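Local coordinates for protein interferon gamma receptor 1 (PDB 4EQ3) that probably binds the cytokine interferon gamma outside the cell as the ligand-binding alpha chain of its membrane receptor, at residues T26-Q31 with F41-K46. Sequence-based numbering, arbitrary orientation.
Sequences TVLYWQ and FVVEVK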
# COMPACT_ATOMS: atom_id res chain seq x y z
N THR A 26 3.18 4.87 4.12
CA THR A 26 2.20 5.80 4.65
C THR A 26 2.80 7.17 4.84
O THR A 26 3.82 7.34 5.52
CB THR A 26 1.63 5.31 6.00
OG1 THR A 26 1.10 4.00 5.84
CG2 THR A 26 0.54 6.25 6.48
N VAL A 27 2.15 8.17 4.25
CA VAL A 27 2.64 9.53 4.36
C VAL A 27 1.55 10.51 4.74
O VAL A 27 0.42 10.44 4.25
CB VAL A 27 3.34 9.99 3.05
CG1 VAL A 27 4.12 11.27 3.31
CG2 VAL A 27 4.27 8.92 2.54
N LEU A 28 1.90 11.42 5.64
CA LEU A 28 1.00 12.44 6.13
C LEU A 28 1.30 13.74 5.41
O LEU A 28 2.46 14.14 5.32
CB LEU A 28 1.18 12.65 7.64
CG LEU A 28 0.51 13.88 8.25
CD1 LEU A 28 -1.02 13.72 8.28
CD2 LEU A 28 1.04 14.12 9.66
N TYR A 29 0.27 14.40 4.91
CA TYR A 29 0.45 15.65 4.20
C TYR A 29 -0.42 16.74 4.82
O TYR A 29 -1.48 16.45 5.35
CB TYR A 29 0.04 15.50 2.74
CG TYR A 29 0.79 14.44 1.98
CD1 TYR A 29 2.06 14.70 1.47
CD2 TYR A 29 0.23 13.19 1.74
CE1 TYR A 29 2.75 13.74 0.75
CE2 TYR A 29 0.92 12.21 1.02
CZ TYR A 29 2.18 12.50 0.53
OH TYR A 29 2.88 11.57 -0.19
N TRP A 30 0.03 17.98 4.71
CA TRP A 30 -0.76 19.12 5.10
C TRP A 30 -0.39 20.34 4.26
O TRP A 30 0.54 20.30 3.44
CB TRP A 30 -0.57 19.44 6.59
CG TRP A 30 0.86 19.64 6.98
CD1 TRP A 30 1.52 20.83 7.09
CD2 TRP A 30 1.81 18.62 7.30
NE1 TRP A 30 2.83 20.61 7.47
CE2 TRP A 30 3.03 19.26 7.60
CE3 TRP A 30 1.75 17.22 7.36
CZ2 TRP A 30 4.17 18.55 7.96
CZ3 TRP A 30 2.89 16.52 7.72
CH2 TRP A 30 4.09 17.19 8.01
N GLN A 31 -1.11 21.42 4.47
CA GLN A 31 -0.86 22.65 3.76
C GLN A 31 -0.72 23.80 4.75
O GLN A 31 -1.22 23.72 5.88
CB GLN A 31 -1.98 22.92 2.76
CG GLN A 31 -1.97 21.96 1.57
CD GLN A 31 -3.15 22.14 0.66
OE1 GLN A 31 -4.28 22.32 1.12
NE2 GLN A 31 -2.91 22.09 -0.65
N PHE A 41 7.48 22.56 11.29
CA PHE A 41 6.36 21.83 11.84
C PHE A 41 6.78 20.72 12.81
O PHE A 41 7.91 20.25 12.76
CB PHE A 41 5.49 21.25 10.72
CG PHE A 41 5.01 22.28 9.73
CD1 PHE A 41 3.96 23.12 10.05
CD2 PHE A 41 5.61 22.40 8.49
CE1 PHE A 41 3.52 24.08 9.15
CE2 PHE A 41 5.18 23.35 7.58
CZ PHE A 41 4.13 24.19 7.91
N VAL A 42 5.87 20.33 13.69
CA VAL A 42 6.11 19.20 14.58
C VAL A 42 4.95 18.22 14.50
O VAL A 42 3.79 18.59 14.71
CB VAL A 42 6.28 19.64 16.04
CG1 VAL A 42 6.61 18.44 16.91
CG2 VAL A 42 7.40 20.68 16.15
N VAL A 43 5.27 16.97 14.20
CA VAL A 43 4.26 15.93 14.03
C VAL A 43 4.30 14.96 15.20
O VAL A 43 5.38 14.51 15.60
CB VAL A 43 4.47 15.13 12.74
CG1 VAL A 43 3.41 14.05 12.60
CG2 VAL A 43 4.46 16.06 11.53
N GLU A 44 3.13 14.63 15.74
CA GLU A 44 3.04 13.61 16.78
C GLU A 44 2.12 12.45 16.37
O GLU A 44 1.21 12.62 15.56
CB GLU A 44 2.54 14.22 18.08
CG GLU A 44 3.45 15.30 18.62
CD GLU A 44 3.09 15.68 20.04
OE1 GLU A 44 1.89 15.89 20.33
OE2 GLU A 44 4.02 15.75 20.88
N VAL A 45 2.37 11.28 16.95
CA VAL A 45 1.54 10.11 16.71
C VAL A 45 0.96 9.56 18.02
O VAL A 45 1.63 9.54 19.04
CB VAL A 45 2.35 9.01 16.02
CG1 VAL A 45 3.61 8.70 16.81
CG2 VAL A 45 1.50 7.76 15.81
N LYS A 46 -0.29 9.16 18.02
CA LYS A 46 -0.91 8.51 19.15
C LYS A 46 -1.17 7.01 18.83
O LYS A 46 -2.06 6.70 18.11
CB LYS A 46 -2.16 9.26 19.56
CG LYS A 46 -2.95 8.60 20.63
CD LYS A 46 -3.92 9.47 21.31
CE LYS A 46 -5.03 9.95 20.44
NZ LYS A 46 -6.27 10.22 21.09
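L28 meets V43 tip to tip between the two sheets of a fibronectin type III-like beta sandwich, with L28 CD2 3.8 Å from V43 CG1. Strand 25-31 is the central strand of a three-stranded antiparallel sheet and strand 40-46 belongs to the four-stranded sheet facing it; the axes of 26-31 and 41-46 come no closer than 10.6 Å, and the two segments meet through side chains alone. L28 also touches I84 of strand 81-88. Two residues on, W30 turns its indole inward from the same side of the strand toward V43 and F41. Its CG lies between the backbone N and the carbonyl carbon (chi1 55°), and the six-membered ring extends to V43, where W30 CH2 lies 3.7 Å from V43 CG2. The two methyls of V43 are thus divided between L28 and W30. The pyrrole edge of the indole points at F41 in a T-shaped stack, centroids 4.6 Å apart and planes at 77°. W30 NE1 stands over the centre of the F41 ring, 3.4 Å above its plane, while W30 CZ2 comes within 4.1 Å of F41 CB. C67, disulfide-bonded to C59, touches both W30 and V43, and Y32 adds a further edge-to-face partner to F41. Apart from the indole nitrogen, the touching side-chain atoms are all carbon: a buried apolar seam in which the indole N-H, lying over the F41 ring, would add a weak electrostatic preference for the T-shaped geometry.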